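PDB 1VDW: hypothetical protein PH1897, which probably hydrolyses the 1-phosphate of fructose 1,6-bisphosphate, and perhaps inositol monophosphate, as a magnesium-dependent homodimer of the inositol monophosphatase superfamily. Local coordinates for residues Asn20-Phe25 with Tyr117-Glu122; Glu42-Asp47 with Asn91-Ile96; Ile11-Asp16 with Ser56-Leu61; Arg170-Ile175 with Leu179-Arg184. All blocks are in the same frame, centred on the assembly; numbering follows the deposited sequence.

Interaction 1: residues Asn20-Phe25 with Tyr117-Glu122; sequences NIMPLF and YEPIVE
The Phe25 ring meets the end of Ile120 obliquely, with CE2 of Phe25 3.9 Å from CD1 of Ile120. The same ring also meets those of Phe92 and Phe99. With CG anti to the carbonyl carbon (chi1 -74°) and further bends at chi2 and chi3, the chain of Met22 curls so that SD lies 4.0 Å from Pro119 CB, while CE sits 4.2 Å from Ile120 CD1. Pro119 and Ile120 were each modelled in two conformers, and these contacts belong to one of them, so they are less certain in detail. A flexible thioether suits this place, since it can follow the rigid outline of a proline ring. Ile120 also packs on Ile120 of the second subunit, which puts the contact beside the dimer interface. No hydrogen bond joins the two segments; the turn after helix 3-20 and the end of strand 110-118 are held by dispersion and the exclusion of water, with little directional constraint.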
loop_
_atom_site.group_PDB
_atom_site.type_symbol
_atom_site.label_atom_id
_atom_site.label_comp_id
_atom_site.label_asym_id
_atom_site.label_seq_id
_atom_site.Cartn_x
_atom_site.Cartn_y
_atom_site.Cartn_z
ATOM N N ASN A 20 5.866 -20.018 -10.351
ATOM C CA ASN A 20 5.055 -19.681 -11.514
ATOM C C ASN A 20 4.537 -18.254 -11.586
ATOM O O ASN A 20 4.322 -17.729 -12.677
ATOM C CB ASN A 20 3.870 -20.640 -11.600
ATOM C CG ASN A 20 4.290 -22.053 -11.940
ATOM O OD1 ASN A 20 4.593 -22.361 -13.093
ATOM N ND2 ASN A 20 4.324 -22.919 -10.935
ATOM N N ILE A 21 4.330 -17.629 -10.433
ATOM C CA ILE A 21 3.801 -16.274 -10.408
ATOM C C ILE A 21 4.821 -15.161 -10.191
ATOM O O ILE A 21 4.835 -14.186 -10.939
ATOM C CB ILE A 21 2.693 -16.133 -9.331
ATOM C CG1 ILE A 21 1.559 -17.125 -9.608
ATOM C CG2 ILE A 21 2.162 -14.707 -9.320
ATOM C CD1 ILE A 21 0.852 -16.909 -10.931
ATOM N N MET A 22 5.677 -15.284 -9.184
ATOM C CA MET A 22 6.636 -14.211 -8.931
ATOM C C MET A 22 7.542 -13.831 -10.105
ATOM O O MET A 22 7.906 -12.662 -10.246
ATOM C CB MET A 22 7.477 -14.510 -7.688
ATOM C CG MET A 22 6.713 -14.340 -6.368
ATOM S SD MET A 22 5.875 -12.728 -6.192
ATOM C CE MET A 22 7.259 -11.655 -5.918
ATOM N N PRO A 23 7.926 -14.797 -10.959
ATOM C CA PRO A 23 8.786 -14.382 -12.071
ATOM C C PRO A 23 8.051 -13.409 -12.991
ATOM O O PRO A 23 8.662 -12.728 -13.815
ATOM C CB PRO A 23 9.106 -15.701 -12.769
ATOM C CG PRO A 23 9.094 -16.686 -11.642
ATOM C CD PRO A 23 7.857 -16.267 -10.875
ATOM N N LEU A 24 6.732 -13.347 -12.840
ATOM C CA LEU A 24 5.905 -12.467 -13.652
ATOM C C LEU A 24 5.831 -11.047 -13.095
ATOM O O LEU A 24 5.382 -10.131 -13.785
ATOM C CB LEU A 24 4.492 -13.044 -13.787
ATOM C CG LEU A 24 4.357 -14.375 -14.536
ATOM C CD1 LEU A 24 2.902 -14.818 -14.530
ATOM C CD2 LEU A 24 4.859 -14.218 -15.967
ATOM N N PHE A 25 6.258 -10.864 -11.847
ATOM C CA PHE A 25 6.234 -9.539 -11.229
ATOM C C PHE A 25 7.292 -8.688 -11.926
ATOM O O PHE A 25 8.486 -8.988 -11.871
ATOM C CB PHE A 25 6.527 -9.643 -9.726
ATOM C CG PHE A 25 6.291 -8.359 -8.962
ATOM C CD1 PHE A 25 5.046 -7.741 -8.972
ATOM C CD2 PHE A 25 7.314 -7.783 -8.219
ATOM C CE1 PHE A 25 4.819 -6.568 -8.250
ATOM C CE2 PHE A 25 7.101 -6.608 -7.493
ATOM C CZ PHE A 25 5.850 -6.000 -7.509
ATOM N N TYR A 117 -0.713 -15.733 2.175
ATOM C CA TYR A 117 0.696 -15.648 1.803
ATOM C C TYR A 117 0.974 -14.276 1.194
ATOM O O TYR A 117 0.390 -13.923 0.169
ATOM C CB TYR A 117 1.039 -16.759 0.795
ATOM C CG TYR A 117 2.451 -16.707 0.244
ATOM C CD1 TYR A 117 3.539 -16.479 1.083
ATOM C CD2 TYR A 117 2.700 -16.900 -1.118
ATOM C CE1 TYR A 117 4.841 -16.442 0.587
ATOM C CE2 TYR A 117 4.004 -16.864 -1.626
ATOM C CZ TYR A 117 5.066 -16.634 -0.766
ATOM O OH TYR A 117 6.351 -16.587 -1.256
ATOM N N GLU A 118 1.855 -13.510 1.833
ATOM C CA GLU A 118 2.218 -12.167 1.370
ATOM C C GLU A 118 3.650 -12.361 0.856
ATOM O O GLU A 118 4.628 -12.166 1.577
ATOM C CB GLU A 118 2.170 -11.203 2.555
ATOM C CG GLU A 118 2.553 -9.783 2.192
ATOM C CD GLU A 118 2.487 -8.793 3.347
ATOM O OE1 GLU A 118 2.400 -9.206 4.526
ATOM O OE2 GLU A 118 2.546 -7.575 3.062
ATOM N N PRO A 119 3.789 -12.726 -0.426
ATOM C CA PRO A 119 5.095 -12.985 -1.038
ATOM C C PRO A 119 6.203 -11.949 -1.038
ATOM O O PRO A 119 7.361 -12.301 -0.842
ATOM C CB PRO A 119 4.731 -13.414 -2.463
ATOM C CG PRO A 119 3.515 -12.646 -2.735
ATOM C CD PRO A 119 2.733 -12.788 -1.452
ATOM N N ILE A 120 5.854 -10.683 -1.243
ATOM C CA ILE A 120 6.853 -9.618 -1.285
ATOM C C ILE A 120 7.770 -9.613 -0.070
ATOM O O ILE A 120 8.960 -9.309 -0.178
ATOM C CB ILE A 120 6.186 -8.225 -1.395
ATOM C CG1 ILE A 120 5.595 -8.038 -2.795
ATOM C CG2 ILE A 120 7.198 -7.127 -1.077
ATOM C CD1 ILE A 120 6.630 -8.024 -3.909
ATOM N N VAL A 121 7.213 -9.957 1.083
ATOM C CA VAL A 121 7.972 -9.957 2.327
ATOM C C VAL A 121 8.085 -11.357 2.935
ATOM O O VAL A 121 8.388 -11.506 4.112
ATOM C CB VAL A 121 7.368 -8.974 3.359
ATOM C CG1 VAL A 121 7.739 -7.545 2.977
ATOM C CG2 VAL A 121 5.855 -9.133 3.418
ATOM N N GLU A 122 7.840 -12.374 2.112
ATOM C CA GLU A 122 7.958 -13.772 2.529
ATOM C C GLU A 122 7.217 -14.080 3.820
ATOM O O GLU A 122 7.744 -14.755 4.704
ATOM C CB GLU A 122 9.439 -14.128 2.688
ATOM C CG GLU A 122 10.240 -13.976 1.398
ATOM C CD GLU A 122 11.731 -14.193 1.589
ATOM O OE1 GLU A 122 12.114 -15.132 2.313
ATOM O OE2 GLU A 122 12.525 -13.427 0.999
#

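Interaction 2: residues Glu42-Asp47 with Asn91-Ile96; sequences ETKVVD and NFINGI
Lys44 reaches across to Ile93 with the middle of its chain. From CB, which lies on the side facing the helix end, the chain runs extended through CG to CD, and both CD and CE come within 3.4 Å of Ile93 CD1, tighter than normal carbon contact. The two side chains meet at about a right angle, so the methyl presses on the flank of the lysine. A bend at chi4 (-63°) then turns NZ aside, where it is hydrogen-bonded to Thr33 OG1 and Ser31 O and makes a long salt bridge with Glu42. A lysine suits the place because its methylenes can cover an isoleucine while its amine finds polar company. Deeper in, Val46 divides its branches: CG1 touches Ile93 CG2 at 3.8 Å, and CG2, anti to the backbone N, lies over one face of Phe92 in a CH-pi contact, 3.9 Å from the ring centroid. Beta-branched valine suits the place because its two methyls can serve both neighbours at once. Asp47 OD2 accepts the N-H of Lys44 at 2.9 Å through its anti lone pair, tying down the start of helix 45-60. The partner helix ends in a Schellman motif, with Gly95 at positive phi as its C-prime residue and Ile96 N bonded to Asn91 O; the contact thus joins a helix start to a helix end, beside the predicted magnesium-site residue Leu86.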
loop_
_atom_site.group_PDB
_atom_site.type_symbol
_atom_site.label_atom_id
_atom_site.label_comp_id
_atom_site.label_asym_id
_atom_site.label_seq_id
_atom_site.Cartn_x
_atom_site.Cartn_y
_atom_site.Cartn_z
ATOM N N GLU A 42 -11.983 -8.117 -16.752
ATOM C CA GLU A 42 -10.801 -8.521 -17.513
ATOM C C GLU A 42 -9.924 -9.528 -16.779
ATOM O O GLU A 42 -9.451 -9.260 -15.675
ATOM C CB GLU A 42 -9.940 -7.305 -17.848
ATOM C CG GLU A 42 -10.499 -6.413 -18.932
ATOM C CD GLU A 42 -9.674 -5.153 -19.108
ATOM O OE1 GLU A 42 -8.428 -5.262 -19.099
ATOM O OE2 GLU A 42 -10.273 -4.067 -19.260
ATOM N N THR A 43 -9.693 -10.678 -17.398
ATOM C CA THR A 43 -8.847 -11.693 -16.790
ATOM C C THR A 43 -7.494 -11.592 -17.469
ATOM O O THR A 43 -7.417 -11.574 -18.694
ATOM C CB THR A 43 -9.419 -13.115 -16.993
ATOM O OG1 THR A 43 -10.672 -13.245 -16.302
ATOM C CG2 THR A 43 -8.441 -14.151 -16.457
ATOM N N LYS A 44 -6.434 -11.506 -16.675
ATOM C CA LYS A 44 -5.094 -11.389 -17.231
ATOM C C LYS A 44 -4.252 -12.639 -17.014
ATOM O O LYS A 44 -4.614 -13.514 -16.228
ATOM C CB LYS A 44 -4.392 -10.162 -16.645
ATOM C CG LYS A 44 -5.055 -8.853 -17.047
ATOM C CD LYS A 44 -4.404 -7.658 -16.378
ATOM C CE LYS A 44 -5.077 -6.363 -16.805
ATOM N NZ LYS A 44 -4.936 -6.112 -18.265
ATOM N N VAL A 45 -3.130 -12.721 -17.722
ATOM C CA VAL A 45 -2.245 -13.874 -17.621
ATOM C C VAL A 45 -1.943 -14.285 -16.184
ATOM O O VAL A 45 -2.142 -15.437 -15.814
ATOM C CB VAL A 45 -0.908 -13.627 -18.363
ATOM C CG1 VAL A 45 0.084 -14.739 -18.044
ATOM C CG2 VAL A 45 -1.151 -13.564 -19.866
ATOM N N VAL A 46 -1.487 -13.346 -15.361
ATOM C CA VAL A 46 -1.154 -13.683 -13.983
ATOM C C VAL A 46 -2.337 -14.261 -13.194
ATOM O O VAL A 46 -2.152 -15.151 -12.364
ATOM C CB VAL A 46 -0.568 -12.461 -13.228
ATOM C CG1 VAL A 46 -1.636 -11.404 -13.012
ATOM C CG2 VAL A 46 0.035 -12.916 -11.910
ATOM N N ASP A 47 -3.544 -13.770 -13.454
ATOM C CA ASP A 47 -4.729 -14.278 -12.759
ATOM C C ASP A 47 -4.971 -15.741 -13.116
ATOM O O ASP A 47 -5.247 -16.571 -12.250
ATOM C CB ASP A 47 -5.977 -13.483 -13.147
ATOM C CG ASP A 47 -5.842 -12.010 -12.865
ATOM O OD1 ASP A 47 -5.479 -11.661 -11.724
ATOM O OD2 ASP A 47 -6.113 -11.209 -13.781
ATOM N N ASN A 91 -2.566 -4.409 -8.546
ATOM C CA ASN A 91 -1.304 -4.040 -7.925
ATOM C C ASN A 91 -0.156 -4.834 -8.518
ATOM O O ASN A 91 0.873 -4.275 -8.893
ATOM C CB ASN A 91 -1.355 -4.283 -6.416
ATOM C CG ASN A 91 -2.270 -3.316 -5.690
ATOM O OD1 ASN A 91 -2.647 -2.265 -6.221
ATOM N ND2 ASN A 91 -2.612 -3.658 -4.456
ATOM N N PHE A 92 -0.334 -6.148 -8.599
ATOM C CA PHE A 92 0.700 -7.014 -9.134
ATOM C C PHE A 92 1.173 -6.589 -10.523
ATOM O O PHE A 92 2.368 -6.434 -10.749
ATOM C CB PHE A 92 0.193 -8.454 -9.203
ATOM C CG PHE A 92 1.255 -9.450 -9.578
ATOM C CD1 PHE A 92 1.903 -10.190 -8.601
ATOM C CD2 PHE A 92 1.622 -9.628 -10.911
ATOM C CE1 PHE A 92 2.903 -11.098 -8.940
ATOM C CE2 PHE A 92 2.620 -10.530 -11.263
ATOM C CZ PHE A 92 3.261 -11.267 -10.276
ATOM N N ILE A 93 0.238 -6.392 -11.446
ATOM C CA ILE A 93 0.629 -6.032 -12.802
ATOM C C ILE A 93 1.188 -4.623 -12.930
ATOM O O ILE A 93 1.774 -4.279 -13.952
ATOM C CB ILE A 93 -0.532 -6.236 -13.812
ATOM C CG1 ILE A 93 -1.704 -5.315 -13.489
ATOM C CG2 ILE A 93 -0.990 -7.692 -13.781
ATOM C CD1 ILE A 93 -2.816 -5.361 -14.524
ATOM N N ASN A 94 1.022 -3.811 -11.890
ATOM C CA ASN A 94 1.547 -2.455 -11.912
ATOM C C ASN A 94 2.732 -2.283 -10.976
ATOM O O ASN A 94 3.143 -1.162 -10.683
ATOM C CB ASN A 94 0.433 -1.465 -11.592
ATOM C CG ASN A 94 -0.453 -1.212 -12.790
ATOM O OD1 ASN A 94 -0.097 -0.440 -13.683
ATOM N ND2 ASN A 94 -1.595 -1.887 -12.839
ATOM N N GLY A 95 3.286 -3.402 -10.522
ATOM C CA GLY A 95 4.445 -3.364 -9.648
ATOM C C GLY A 95 4.213 -2.808 -8.257
ATOM O O GLY A 95 5.167 -2.391 -7.598
ATOM N N ILE A 96 2.961 -2.793 -7.809
ATOM C CA ILE A 96 2.621 -2.289 -6.478
ATOM C C ILE A 96 2.732 -3.509 -5.556
ATOM O O ILE A 96 2.004 -4.488 -5.723
ATOM C CB ILE A 96 1.210 -1.698 -6.490
ATOM C CG1 ILE A 96 1.148 -0.561 -7.520
ATOM C CG2 ILE A 96 0.837 -1.205 -5.101
ATOM C CD1 ILE A 96 -0.205 0.102 -7.650
#

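Interaction 3: residues Ile11-Asp16 with Ser56-Leu61; sequences IDIIRD and SKFKDL
Lys57 NZ donates to Asp12 OD2 at 3.0 Å, a salt bridge between helix 45-60 and helix 3-20. The amine comes from above the carboxylate, 41° out of its plane, and the same oxygen also pairs with Lys8, so one acid is shared by two lysines. Leaving the helix with CG opposite the backbone N (chi1 -177°), Lys57 bends at chi2 and then runs straight, which carries its CE to 3.8 Å from Asp12 CB. With an alanine here, Asp12 would probably keep Lys8 but lose its tie to the second helix. Below this polar layer, Ile13 CD1 meets Phe58 CZ at 3.6 Å, approaching the ring obliquely; the CD1 end of isoleucine reaches far enough to touch the aromatic. Ile13 also packs on Phe115 of strand 110-118, and Phe58 on Trp6 and Ile9. The chemistry is layered: sharing one carboxylate oxygen between two lysines probably spreads its charge over both, while the buried hydrocarbon beneath joins the helices without directional constraint.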
loop_
_atom_site.group_PDB
_atom_site.type_symbol
_atom_site.label_atom_id
_atom_site.label_comp_id
_atom_site.label_asym_id
_atom_site.label_seq_id
_atom_site.Cartn_x
_atom_site.Cartn_y
_atom_site.Cartn_z
ATOM N N ILE A 11 2.452 -24.828 2.110
ATOM C CA ILE A 11 3.836 -24.713 1.676
ATOM C C ILE A 11 3.984 -25.087 0.200
ATOM O O ILE A 11 4.735 -24.443 -0.527
ATOM C CB ILE A 11 4.771 -25.593 2.526
ATOM C CG1 ILE A 11 4.676 -25.171 3.993
ATOM C CG2 ILE A 11 6.204 -25.474 2.018
ATOM C CD1 ILE A 11 4.973 -23.713 4.240
ATOM N N ASP A 12 3.284 -26.127 -0.247
ATOM C CA ASP A 12 3.359 -26.501 -1.658
ATOM C C ASP A 12 2.915 -25.297 -2.485
ATOM O O ASP A 12 3.493 -24.995 -3.528
ATOM C CB ASP A 12 2.437 -27.683 -1.987
ATOM C CG ASP A 12 2.863 -28.978 -1.318
ATOM O OD1 ASP A 12 4.061 -29.138 -1.006
ATOM O OD2 ASP A 12 1.988 -29.849 -1.125
ATOM N N ILE A 13 1.877 -24.614 -2.011
ATOM C CA ILE A 13 1.353 -23.446 -2.704
ATOM C C ILE A 13 2.354 -22.291 -2.713
ATOM O O ILE A 13 2.533 -21.635 -3.739
ATOM C CB ILE A 13 0.011 -23.011 -2.081
ATOM C CG1 ILE A 13 -1.051 -24.070 -2.397
ATOM C CG2 ILE A 13 -0.403 -21.641 -2.610
ATOM C CD1 ILE A 13 -2.366 -23.874 -1.683
ATOM N N ILE A 14 3.016 -22.045 -1.586
ATOM C CA ILE A 14 4.016 -20.980 -1.536
ATOM C C ILE A 14 5.041 -21.256 -2.631
ATOM O O ILE A 14 5.385 -20.377 -3.418
ATOM C CB ILE A 14 4.752 -20.934 -0.170
ATOM C CG1 ILE A 14 3.835 -20.339 0.898
ATOM C CG2 ILE A 14 6.039 -20.108 -0.280
ATOM C CD1 ILE A 14 4.453 -20.289 2.277
ATOM N N ARG A 15 5.523 -22.494 -2.679
ATOM C CA ARG A 15 6.513 -22.879 -3.675
ATOM C C ARG A 15 5.993 -22.746 -5.105
ATOM O O ARG A 15 6.689 -22.216 -5.973
ATOM C CB ARG A 15 6.984 -24.308 -3.403
ATOM C CG ARG A 15 7.753 -24.422 -2.101
ATOM C CD ARG A 15 8.039 -25.863 -1.732
ATOM N NE ARG A 15 8.878 -25.940 -0.543
ATOM C CZ ARG A 15 9.036 -27.032 0.197
ATOM N NH1 ARG A 15 8.407 -28.155 -0.124
ATOM N NH2 ARG A 15 9.825 -26.998 1.259
ATOM N N ASP A 16 4.777 -23.219 -5.356
ATOM C CA ASP A 16 4.203 -23.119 -6.693
ATOM C C ASP A 16 4.030 -21.656 -7.096
ATOM O O ASP A 16 4.271 -21.285 -8.246
ATOM C CB ASP A 16 2.848 -23.834 -6.756
ATOM C CG ASP A 16 2.970 -25.336 -6.586
ATOM O OD1 ASP A 16 3.987 -25.903 -7.036
ATOM O OD2 ASP A 16 2.044 -25.951 -6.018
ATOM N N SER A 56 -6.327 -26.315 -9.268
ATOM C CA SER A 56 -6.049 -27.702 -9.620
ATOM C C SER A 56 -5.600 -28.464 -8.379
ATOM O O SER A 56 -5.984 -29.614 -8.167
ATOM C CB SER A 56 -4.958 -27.769 -10.690
ATOM O OG SER A 56 -3.739 -27.233 -10.210
ATOM N N LYS A 57 -4.788 -27.809 -7.559
ATOM C CA LYS A 57 -4.271 -28.404 -6.333
ATOM C C LYS A 57 -5.393 -28.947 -5.452
ATOM O O LYS A 57 -5.376 -30.111 -5.049
ATOM C CB LYS A 57 -3.467 -27.356 -5.558
ATOM C CG LYS A 57 -2.813 -27.861 -4.284
ATOM C CD LYS A 57 -1.646 -28.790 -4.579
ATOM C CE LYS A 57 -0.855 -29.090 -3.313
ATOM N NZ LYS A 57 0.318 -29.973 -3.572
ATOM N N PHE A 58 -6.377 -28.103 -5.162
ATOM C CA PHE A 58 -7.495 -28.505 -4.318
ATOM C C PHE A 58 -8.490 -29.412 -5.029
ATOM O O PHE A 58 -9.076 -30.300 -4.410
ATOM C CB PHE A 58 -8.195 -27.264 -3.765
ATOM C CG PHE A 58 -7.351 -26.486 -2.795
ATOM C CD1 PHE A 58 -7.016 -27.030 -1.560
ATOM C CD2 PHE A 58 -6.858 -25.231 -3.130
ATOM C CE1 PHE A 58 -6.200 -26.337 -0.668
ATOM C CE2 PHE A 58 -6.040 -24.528 -2.247
ATOM C CZ PHE A 58 -5.710 -25.083 -1.012
ATOM N N LYS A 59 -8.678 -29.198 -6.327
ATOM C CA LYS A 59 -9.600 -30.027 -7.093
ATOM C C LYS A 59 -9.111 -31.471 -7.075
ATOM O O LYS A 59 -9.893 -32.398 -6.862
ATOM C CB LYS A 59 -9.696 -29.534 -8.540
ATOM C CG LYS A 59 -10.666 -30.332 -9.399
ATOM C CD LYS A 59 -10.719 -29.806 -10.824
ATOM C CE LYS A 59 -11.662 -30.635 -11.684
ATOM N NZ LYS A 59 -13.055 -30.624 -11.157
ATOM N N ASP A 60 -7.810 -31.654 -7.288
ATOM C CA ASP A 60 -7.215 -32.987 -7.304
ATOM C C ASP A 60 -7.271 -33.677 -5.945
ATOM O O ASP A 60 -7.173 -34.901 -5.864
ATOM C CB ASP A 60 -5.762 -32.923 -7.786
ATOM C CG ASP A 60 -5.639 -32.386 -9.200
ATOM O OD1 ASP A 60 -6.614 -32.505 -9.972
ATOM O OD2 ASP A 60 -4.560 -31.857 -9.545
ATOM N N LEU A 61 -7.416 -32.896 -4.878
ATOM C CA LEU A 61 -7.498 -33.458 -3.534
ATOM C C LEU A 61 -8.893 -34.007 -3.277
ATOM O O LEU A 61 -9.122 -34.707 -2.289
ATOM C CB LEU A 61 -7.168 -32.398 -2.483
ATOM C CG LEU A 61 -5.691 -32.037 -2.329
ATOM C CD1 LEU A 61 -5.562 -30.837 -1.408
ATOM C CD2 LEU A 61 -4.923 -33.229 -1.773
#

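Interaction 4: residues Arg170-Ile175 with Leu179-Arg184; sequences RTLGAI and LAYLAR. With EDO (1,2-ethanediol), chain C.
Leu172 and Tyr181 form the close side-chain contact here: Leu172 CD1 lies 3.6 Å from Tyr181 CE2 and 4.0 Å from CD2, meeting the ring at a slant. With CG opposite the carbonyl carbon (chi1 -72°), Tyr181 swings its ring back toward the loop, and its hydroxyl is hydrogen-bonded to Glu118. Tyrosine suits the place because its ring carbons give leucine an apolar partner while its hydroxyl reaches a carboxylate. Ile175 and Leu179 are more loosely matched, their CG1 and CD1 being 4.3 Å apart; the backbone does more, Leu179 N donating to Ile175 O over 2.9 Å at 161° in the first turn of helix 175-184. At the other end of this turn, 1,2-ethanediol, probably from the crystallisation liquor, takes a polar place: its O2 accepts from Ile175 N at 3.0 Å and 168°, and the diol is also hydrogen-bonded to Asp87. Ala174 holds the N-cap position, and Gly173, at positive phi, makes a turn that a side chain would jam against the preceding carbonyl. The side chain of Ile175 lies about 4 Å from those of Asp87 and Asp201, both predicted magnesium ligands. Around the contact, Ile175 and Leu179 rest on Val190 of strand 189-193, Ile175 also meets helix 199-211, and Tyr181 leans on strand 123-128.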
loop_
_atom_site.group_PDB
_atom_site.type_symbol
_atom_site.label_atom_id
_atom_site.label_comp_id
_atom_site.label_asym_id
_atom_site.label_seq_id
_atom_site.Cartn_x
_atom_site.Cartn_y
_atom_site.Cartn_z
ATOM N N ARG A 170 -5.663 3.775 4.923
ATOM C CA ARG A 170 -4.916 3.064 3.906
ATOM C C ARG A 170 -5.967 2.400 3.028
ATOM O O ARG A 170 -7.033 1.990 3.504
ATOM C CB ARG A 170 -4.020 1.990 4.520
ATOM C CG ARG A 170 -2.865 2.538 5.350
ATOM C CD ARG A 170 -1.791 3.175 4.467
ATOM N NE ARG A 170 -0.670 3.723 5.229
ATOM C CZ ARG A 170 -0.641 4.944 5.754
ATOM N NH1 ARG A 170 -1.676 5.759 5.609
ATOM N NH2 ARG A 170 0.437 5.355 6.410
ATOM N N THR A 171 -5.686 2.343 1.738
ATOM C CA THR A 171 -6.563 1.672 0.782
ATOM C C THR A 171 -5.519 1.008 -0.097
ATOM O O THR A 171 -5.009 1.587 -1.057
ATOM C CB THR A 171 -7.433 2.670 0.012
ATOM O OG1 THR A 171 -8.163 3.480 0.945
ATOM C CG2 THR A 171 -8.422 1.928 -0.876
ATOM N N LEU A 172 -5.187 -0.224 0.271
ATOM C CA LEU A 172 -4.107 -0.941 -0.389
ATOM C C LEU A 172 -4.401 -1.742 -1.639
ATOM O O LEU A 172 -3.485 -2.003 -2.415
ATOM C CB LEU A 172 -3.401 -1.835 0.640
ATOM C CG LEU A 172 -2.960 -1.111 1.918
ATOM C CD1 LEU A 172 -2.233 -2.087 2.832
ATOM C CD2 LEU A 172 -2.071 0.074 1.575
ATOM N N GLY A 173 -5.653 -2.129 -1.845
ATOM C CA GLY A 173 -5.977 -2.903 -3.028
ATOM C C GLY A 173 -5.836 -4.409 -2.862
ATOM O O GLY A 173 -5.790 -5.134 -3.858
ATOM N N ALA A 174 -5.760 -4.881 -1.619
ATOM C CA ALA A 174 -5.657 -6.319 -1.328
ATOM C C ALA A 174 -6.242 -6.527 0.063
ATOM O O ALA A 174 -5.523 -6.534 1.069
ATOM C CB ALA A 174 -4.208 -6.774 -1.370
ATOM N N ILE A 175 -7.555 -6.708 0.114
ATOM C CA ILE A 175 -8.248 -6.859 1.382
ATOM C C ILE A 175 -7.704 -7.979 2.272
ATOM O O ILE A 175 -7.746 -7.871 3.497
ATOM C CB ILE A 175 -9.775 -7.046 1.151
ATOM C CG1 ILE A 175 -10.546 -6.575 2.384
ATOM C CG2 ILE A 175 -10.107 -8.503 0.853
ATOM C CD1 ILE A 175 -10.490 -5.074 2.596
ATOM N N LEU A 179 -6.709 -7.292 6.159
ATOM C CA LEU A 179 -7.236 -8.056 7.281
ATOM C C LEU A 179 -6.084 -8.725 8.047
ATOM O O LEU A 179 -6.120 -8.808 9.275
ATOM C CB LEU A 179 -8.238 -9.098 6.782
ATOM C CG LEU A 179 -9.584 -8.493 6.367
ATOM C CD1 LEU A 179 -10.393 -9.513 5.588
ATOM C CD2 LEU A 179 -10.347 -8.032 7.611
ATOM N N ALA A 180 -5.066 -9.197 7.331
ATOM C CA ALA A 180 -3.909 -9.814 7.974
ATOM C C ALA A 180 -3.174 -8.758 8.805
ATOM O O ALA A 180 -2.662 -9.051 9.888
ATOM C CB ALA A 180 -2.972 -10.404 6.922
ATOM N N TYR A 181 -3.109 -7.534 8.288
ATOM C CA TYR A 181 -2.443 -6.451 9.002
ATOM C C TYR A 181 -3.203 -6.151 10.286
ATOM O O TYR A 181 -2.597 -5.889 11.325
ATOM C CB TYR A 181 -2.359 -5.194 8.134
ATOM C CG TYR A 181 -1.376 -5.276 6.979
ATOM C CD1 TYR A 181 -0.543 -6.383 6.798
ATOM C CD2 TYR A 181 -1.292 -4.235 6.057
ATOM C CE1 TYR A 181 0.348 -6.449 5.716
ATOM C CE2 TYR A 181 -0.414 -4.291 4.983
ATOM C CZ TYR A 181 0.400 -5.397 4.819
ATOM O OH TYR A 181 1.248 -5.432 3.736
ATOM N N LEU A 182 -4.531 -6.173 10.211
ATOM C CA LEU A 182 -5.350 -5.960 11.398
ATOM C C LEU A 182 -5.037 -7.069 12.408
ATOM O O LEU A 182 -4.861 -6.813 13.603
ATOM C CB LEU A 182 -6.831 -6.013 11.022
ATOM C CG LEU A 182 -7.841 -6.096 12.169
ATOM C CD1 LEU A 182 -7.788 -4.831 13.011
ATOM C CD2 LEU A 182 -9.230 -6.307 11.588
ATOM N N ALA A 183 -4.939 -8.296 11.907
ATOM C CA ALA A 183 -4.678 -9.455 12.748
ATOM C C ALA A 183 -3.374 -9.389 13.528
ATOM O O ALA A 183 -3.290 -9.918 14.638
ATOM C CB ALA A 183 -4.711 -10.722 11.904
ATOM N N ARG A 184 -2.348 -8.756 12.967
ATOM C CA ARG A 184 -1.076 -8.693 13.680
ATOM C C ARG A 184 -0.800 -7.352 14.347
ATOM O O ARG A 184 0.278 -7.141 14.901
ATOM C CB ARG A 184 0.089 -9.081 12.761
ATOM C CG ARG A 184 0.371 -8.124 11.623
ATOM C CD ARG A 184 1.624 -8.555 10.859
ATOM N NE ARG A 184 1.874 -7.702 9.700
ATOM C CZ ARG A 184 2.384 -6.477 9.764
ATOM N NH1 ARG A 184 2.719 -5.951 10.932
ATOM N NH2 ARG A 184 2.521 -5.760 8.659
HETATM C C1 EDO C . -10.906 -7.338 -3.938
HETATM O O1 EDO C . -10.078 -7.696 -5.040
HETATM C C2 EDO C . -10.238 -7.799 -2.630
HETATM O O2 EDO C . -8.953 -7.168 -2.477
#

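In the fold
From the N terminus, helix 3-20 enters interaction 3 first, which closes the 39 residues between its segments and joins this helix to the end of helix 45-60. Interaction 1 follows, closing a loop of 91 residues between Phe25 and Tyr117. Interaction 2 uses the start of helix 45-60, closes 43 residues and falls wholly within that loop; the two touch where Phe25 and Ile21 pack on Phe92. Segments alternate along the chain, so 2 and 3 cross, as do 1 and 3. Interaction 4 comes in series, closing only a short turn, yet hydrogen bonds join it to interaction 1 and, through Leu172 with Asn91, to interaction 2. Interactions 1, 2 and 4 also touch the second subunit.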